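Emp47p (form2) (Saccharomyces cerevisiae, PDB 2A6Z) acts as a calcium-independent, carbohydrate-binding cargo receptor of the early secretory pathway, taking part in glycoprotein secretion and required for Emp46p to leave the endoplasmic reticulum. Local coordinates at residues 46-60 with 189-203. Numbering follows the deposited sequence.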
loop_
_atom_site.group_PDB
_atom_site.type_symbol
_atom_site.label_atom_id
_atom_site.label_comp_id
_atom_site.label_asym_id
_atom_site.label_seq_id
_atom_site.Cartn_x
_atom_site.Cartn_y
_atom_site.Cartn_z
ATOM N N ASN A 46 -12.905 -10.266 10.654
ATOM C CA ASN A 46 -11.582 -10.729 11.012
ATOM C C ASN A 46 -10.951 -11.556 9.877
ATOM O O ASN A 46 -10.673 -12.740 10.016
ATOM C CB ASN A 46 -11.598 -11.556 12.299
ATOM C CG ASN A 46 -10.218 -11.676 12.875
ATOM O OD1 ASN A 46 -9.191 -11.134 12.394
ATOM N ND2 ASN A 46 -10.137 -12.365 13.970
ATOM N N SER A 47 -10.727 -10.843 8.792
ATOM C CA SER A 47 -10.135 -11.437 7.577
ATOM C C SER A 47 -8.885 -10.695 7.192
ATOM O O SER A 47 -8.619 -9.578 7.680
ATOM C CB SER A 47 -11.124 -11.429 6.396
ATOM O OG SER A 47 -11.642 -10.106 6.151
ATOM N N LYS A 48 -8.104 -11.322 6.312
ATOM C CA LYS A 48 -6.825 -10.841 5.841
ATOM C C LYS A 48 -6.708 -11.142 4.355
ATOM O O LYS A 48 -7.172 -12.156 3.880
ATOM C CB LYS A 48 -5.620 -11.449 6.572
ATOM C CG LYS A 48 -5.561 -11.056 8.043
ATOM C CD LYS A 48 -4.428 -11.697 8.814
ATOM C CE LYS A 48 -4.223 -11.008 10.152
ATOM N NZ LYS A 48 -3.362 -11.788 11.086
ATOM N N GLY A 49 -6.023 -10.233 3.644
ATOM C CA GLY A 49 -5.853 -10.422 2.200
ATOM C C GLY A 49 -4.570 -9.738 1.769
ATOM O O GLY A 49 -4.145 -8.724 2.354
ATOM N N SER A 50 -3.951 -10.268 0.699
ATOM C CA SER A 50 -2.769 -9.674 0.096
ATOM C C SER A 50 -2.876 -9.682 -1.415
ATOM O O SER A 50 -3.562 -10.514 -2.016
ATOM C CB SER A 50 -1.483 -10.356 0.550
ATOM O OG SER A 50 -1.488 -11.703 0.128
ATOM N N LEU A 51 -2.131 -8.779 -2.021
ATOM C CA LEU A 51 -2.119 -8.624 -3.483
ATOM C C LEU A 51 -0.735 -8.108 -3.858
ATOM O O LEU A 51 -0.428 -6.944 -3.508
ATOM C CB LEU A 51 -3.215 -7.697 -3.906
ATOM C CG LEU A 51 -3.250 -7.330 -5.405
ATOM C CD1 LEU A 51 -3.527 -8.555 -6.265
ATOM C CD2 LEU A 51 -4.263 -6.226 -5.644
ATOM N N TRP A 52 0.115 -8.915 -4.478
ATOM C CA TRP A 52 1.470 -8.562 -4.787
ATOM C C TRP A 52 1.786 -8.837 -6.244
ATOM O O TRP A 52 1.286 -9.807 -6.841
ATOM C CB TRP A 52 2.443 -9.377 -3.983
ATOM C CG TRP A 52 2.482 -9.157 -2.485
ATOM C CD1 TRP A 52 1.697 -9.779 -1.550
ATOM C CD2 TRP A 52 3.366 -8.274 -1.757
ATOM N NE1 TRP A 52 2.032 -9.324 -0.275
ATOM C CE2 TRP A 52 3.055 -8.419 -0.380
ATOM C CE3 TRP A 52 4.412 -7.401 -2.156
ATOM C CZ2 TRP A 52 3.733 -7.700 0.599
ATOM C CZ3 TRP A 52 5.078 -6.692 -1.156
ATOM C CH2 TRP A 52 4.727 -6.852 0.198
ATOM N N LEU A 53 2.697 -8.058 -6.811
ATOM C CA LEU A 53 3.243 -8.368 -8.132
ATOM C C LEU A 53 4.072 -9.653 -8.041
ATOM O O LEU A 53 4.840 -9.861 -7.103
ATOM C CB LEU A 53 4.081 -7.191 -8.658
ATOM C CG LEU A 53 3.151 -6.104 -9.255
ATOM C CD1 LEU A 53 3.748 -4.714 -9.127
ATOM C CD2 LEU A 53 2.829 -6.414 -10.712
ATOM N N LYS A 54 3.907 -10.508 -9.092
ATOM C CA LYS A 54 4.705 -11.731 -9.129
ATOM C C LYS A 54 6.188 -11.542 -9.391
ATOM O O LYS A 54 6.997 -12.389 -8.966
ATOM C CB LYS A 54 4.127 -12.644 -10.227
ATOM C CG LYS A 54 2.804 -13.247 -9.847
ATOM C CD LYS A 54 2.353 -14.168 -10.974
ATOM C CE LYS A 54 0.953 -14.719 -10.818
ATOM N NZ LYS A 54 0.640 -15.534 -12.070
ATOM N N GLN A 55 6.572 -10.481 -10.089
ATOM C CA GLN A 55 7.977 -10.218 -10.431
ATOM C C GLN A 55 8.466 -9.020 -9.654
ATOM O O GLN A 55 7.732 -8.014 -9.447
ATOM C CB GLN A 55 8.094 -10.020 -11.924
ATOM C CG GLN A 55 7.599 -11.152 -12.811
ATOM C CD GLN A 55 7.855 -12.595 -12.495
ATOM O OE1 GLN A 55 7.012 -13.536 -12.531
ATOM N NE2 GLN A 55 9.096 -12.912 -12.147
ATOM N N GLY A 56 9.753 -9.090 -9.289
ATOM C CA GLY A 56 10.347 -7.931 -8.664
ATOM C C GLY A 56 10.575 -6.800 -9.661
ATOM O O GLY A 56 10.658 -7.043 -10.834
ATOM N N PHE A 57 10.712 -5.593 -9.099
ATOM C CA PHE A 57 11.022 -4.371 -9.811
ATOM C C PHE A 57 12.458 -4.001 -9.483
ATOM O O PHE A 57 12.810 -3.827 -8.311
ATOM C CB PHE A 57 10.030 -3.275 -9.391
ATOM C CG PHE A 57 10.482 -1.874 -9.786
ATOM C CD1 PHE A 57 10.552 -1.439 -11.085
ATOM C CD2 PHE A 57 10.911 -0.978 -8.790
ATOM C CE1 PHE A 57 10.999 -0.140 -11.386
ATOM C CE2 PHE A 57 11.306 0.316 -9.057
ATOM C CZ PHE A 57 11.379 0.721 -10.358
ATOM N N ASP A 58 13.288 -3.875 -10.528
ATOM C CA ASP A 58 14.670 -3.520 -10.340
ATOM C C ASP A 58 14.794 -2.007 -10.279
ATOM O O ASP A 58 14.654 -1.278 -11.272
ATOM C CB ASP A 58 15.456 -4.041 -11.550
ATOM C CG ASP A 58 16.941 -3.873 -11.431
ATOM O OD1 ASP A 58 17.544 -3.945 -12.501
ATOM O OD2 ASP A 58 17.456 -3.677 -10.305
ATOM N N LEU A 59 15.091 -1.460 -9.072
ATOM C CA LEU A 59 15.110 -0.014 -8.870
ATOM C C LEU A 59 16.417 0.568 -9.417
ATOM O O LEU A 59 17.496 0.395 -8.827
ATOM C CB LEU A 59 14.916 0.310 -7.404
ATOM C CG LEU A 59 15.058 1.821 -7.093
ATOM C CD1 LEU A 59 13.955 2.643 -7.755
ATOM C CD2 LEU A 59 15.071 2.050 -5.584
ATOM N N LYS A 60 16.325 1.350 -10.476
ATOM C CA LYS A 60 17.463 2.019 -11.099
ATOM C C LYS A 60 17.218 3.504 -11.359
ATOM O O LYS A 60 18.192 4.242 -11.578
ATOM C CB LYS A 60 17.822 1.348 -12.431
ATOM C CG LYS A 60 18.213 -0.132 -12.287
ATOM C CD LYS A 60 19.577 -0.256 -11.624
ATOM C CE LYS A 60 20.031 -1.693 -11.629
ATOM N NZ LYS A 60 20.937 -1.979 -10.502
ATOM N N PRO A 189 18.419 1.958 -1.706
ATOM C CA PRO A 189 19.490 1.301 -2.477
ATOM C C PRO A 189 18.890 0.451 -3.584
ATOM O O PRO A 189 17.719 0.067 -3.621
ATOM C CB PRO A 189 20.172 0.407 -1.432
ATOM C CG PRO A 189 18.999 0.030 -0.532
ATOM C CD PRO A 189 18.134 1.254 -0.439
ATOM N N SER A 190 19.744 0.117 -4.555
ATOM C CA SER A 190 19.320 -0.646 -5.701
ATOM C C SER A 190 19.048 -2.101 -5.324
ATOM O O SER A 190 19.555 -2.617 -4.337
ATOM C CB SER A 190 20.392 -0.549 -6.814
ATOM O OG SER A 190 19.815 -0.972 -8.025
ATOM N N GLY A 191 18.264 -2.738 -6.115
ATOM C CA GLY A 191 17.941 -4.147 -5.927
ATOM C C GLY A 191 16.529 -4.399 -6.393
ATOM O O GLY A 191 15.864 -3.572 -7.010
ATOM N N SER A 192 16.068 -5.620 -6.110
ATOM C CA SER A 192 14.782 -6.033 -6.539
ATOM C C SER A 192 13.723 -5.788 -5.465
ATOM O O SER A 192 13.838 -6.356 -4.360
ATOM C CB SER A 192 14.816 -7.568 -6.856
ATOM O OG SER A 192 13.608 -7.926 -7.493
ATOM N N TYR A 193 12.746 -4.946 -5.806
ATOM C CA TYR A 193 11.710 -4.583 -4.868
ATOM C C TYR A 193 10.382 -5.219 -5.172
ATOM O O TYR A 193 9.975 -5.382 -6.338
ATOM C CB TYR A 193 11.509 -3.038 -4.839
ATOM C CG TYR A 193 12.630 -2.329 -4.155
ATOM C CD1 TYR A 193 13.883 -2.092 -4.725
ATOM C CD2 TYR A 193 12.413 -1.838 -2.847
ATOM C CE1 TYR A 193 14.862 -1.439 -4.017
ATOM C CE2 TYR A 193 13.385 -1.178 -2.163
ATOM C CZ TYR A 193 14.625 -0.933 -2.721
ATOM O OH TYR A 193 15.601 -0.291 -2.036
ATOM N N ARG A 194 9.717 -5.577 -4.090
ATOM C CA ARG A 194 8.394 -6.160 -4.121
ATOM C C ARG A 194 7.365 -5.067 -3.822
ATOM O O ARG A 194 7.561 -4.259 -2.932
ATOM C CB ARG A 194 8.272 -7.309 -3.106
ATOM C CG ARG A 194 9.405 -8.302 -3.142
ATOM C CD ARG A 194 9.766 -8.831 -4.522
ATOM N NE ARG A 194 8.632 -9.446 -5.204
ATOM C CZ ARG A 194 8.761 -10.486 -6.018
ATOM N NH1 ARG A 194 9.908 -11.069 -6.290
ATOM N NH2 ARG A 194 7.652 -10.955 -6.588
ATOM N N ILE A 195 6.277 -5.068 -4.607
ATOM C CA ILE A 195 5.241 -4.043 -4.600
ATOM C C ILE A 195 3.932 -4.751 -4.397
ATOM O O ILE A 195 3.609 -5.721 -5.119
ATOM C CB ILE A 195 5.263 -3.279 -5.955
ATOM C CG1 ILE A 195 6.559 -2.483 -6.091
ATOM C CG2 ILE A 195 4.016 -2.423 -6.106
ATOM C CD1 ILE A 195 6.845 -2.079 -7.528
ATOM N N GLY A 196 3.161 -4.294 -3.401
ATOM C CA GLY A 196 1.894 -4.948 -3.126
ATOM C C GLY A 196 1.154 -4.202 -2.038
ATOM O O GLY A 196 1.581 -3.163 -1.546
ATOM N N VAL A 197 0.025 -4.759 -1.696
ATOM C CA VAL A 197 -0.902 -4.184 -0.718
ATOM C C VAL A 197 -1.483 -5.321 0.114
ATOM O O VAL A 197 -1.756 -6.408 -0.393
ATOM C CB VAL A 197 -1.988 -3.318 -1.378
ATOM C CG1 VAL A 197 -2.818 -4.152 -2.378
ATOM C CG2 VAL A 197 -2.880 -2.639 -0.362
ATOM N N THR A 198 -1.626 -5.063 1.420
ATOM C CA THR A 198 -2.118 -6.077 2.340
ATOM C C THR A 198 -3.081 -5.373 3.288
ATOM O O THR A 198 -2.985 -4.168 3.562
ATOM C CB THR A 198 -0.973 -6.741 3.122
ATOM O OG1 THR A 198 -0.320 -5.796 3.958
ATOM C CG2 THR A 198 0.060 -7.341 2.190
ATOM N N ALA A 199 -4.011 -6.142 3.862
ATOM C CA ALA A 199 -4.954 -5.505 4.816
ATOM C C ALA A 199 -5.487 -6.576 5.754
ATOM O O ALA A 199 -5.501 -7.767 5.467
ATOM C CB ALA A 199 -6.101 -4.781 4.140
ATOM N N GLN A 200 -5.967 -6.062 6.904
ATOM C CA GLN A 200 -6.666 -6.863 7.886
ATOM C C GLN A 200 -7.760 -5.971 8.489
ATOM O O GLN A 200 -7.549 -4.750 8.612
ATOM C CB GLN A 200 -5.732 -7.384 8.980
ATOM C CG GLN A 200 -5.245 -6.239 9.904
ATOM C CD GLN A 200 -4.163 -6.601 10.870
ATOM O OE1 GLN A 200 -3.405 -7.551 10.541
ATOM N NE2 GLN A 200 -4.121 -5.863 11.992
ATOM N N ASN A 201 -8.868 -6.551 8.925
ATOM C CA ASN A 201 -9.847 -5.770 9.643
ATOM C C ASN A 201 -9.952 -6.091 11.138
ATOM O O ASN A 201 -10.590 -5.321 11.866
ATOM C CB ASN A 201 -11.224 -5.743 8.951
ATOM C CG ASN A 201 -11.812 -7.099 8.724
ATOM O OD1 ASN A 201 -11.343 -8.109 9.272
ATOM N ND2 ASN A 201 -12.875 -7.154 7.919
ATOM N N GLY A 202 -9.318 -7.161 11.567
ATOM C CA GLY A 202 -9.297 -7.518 13.021
ATOM C C GLY A 202 -10.674 -7.828 13.522
ATOM O O GLY A 202 -11.589 -8.149 12.775
ATOM N N ALA A 203 -10.784 -7.799 14.844
ATOM C CA ALA A 203 -11.965 -8.302 15.543
ATOM C C ALA A 203 -12.686 -7.209 16.349
ATOM O O ALA A 203 -13.676 -7.529 17.000
ATOM C CB ALA A 203 -11.588 -9.424 16.490
HETATM O O HOH W 1 -8.108 -9.483 10.453
HETATM O O HOH W 2 -1.003 -9.355 10.447
HETATM O O HOH W 3 6.266 -7.958 -5.803
HETATM O O HOH W 4 9.799 -13.410 -7.941
HETATM O O HOH W 5 7.381 -6.064 -7.549
#
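Two neighbouring antiparallel strands of a lectin beta sandwich meet here, Leu51 pairing with Val197 and Phe57 with Tyr193 in two ladders whose register shifts by two across a short loop at residues 54-56. In the first, Leu51 N bonds Val197 O and Val197 N bonds Leu51 O, each at 2.9 Å; in the second, a nearly straight bond runs from Tyr193 N to Phe57 O (2.7 Å, 176°), and Phe57 N bonds Tyr193 O in return.

Arg194 fills the break. Its chain, folded back at chi2 and chi3, brings NH2 to Leu53 O at 3.1 Å, with a weak bond to Lys54 O, while Gly56 N lies over one guanidinium face. A long donor-rich side chain suits this place, since it can reach both carbonyls where the ladder is interrupted; a water joins Arg194 NE, Leu53 O and Ile195 N.

Beside it, chi1 of -67° leaves Trp52 CG beside its backbone N, with the indole lying over Gly196. Gly196 CA lies 3.6 Å above the Trp52 ring plane, offset toward the rim, and lacking a side chain it lets the indole come this close. Thr198 CG2 approaches Trp52 NE1 at 3.7 Å, while its hydroxyl turns to Tyr99 and Trp85.

Leu51 and Val197 point to the opposite face. Branched and apolar, they suit the interior; Leu53 CD1 packs on Ile195 CB, and Ile195 and Val197 reach strand 210-220 of the second sheet.

At one end Asn201 OD1 accepts Ser47 N (2.8 Å), and its ND2 binds the backbone O of Asn44 and of Glu209, tying the entry of strand 48-53 to the exit of strand 192-200. At the other, Ser190 OG donates to Leu59 O and accepts from Lys60 NZ. Paired strands with one face turned to a second sheet are typical of the concanavalin-like sandwich of legume-type lectins.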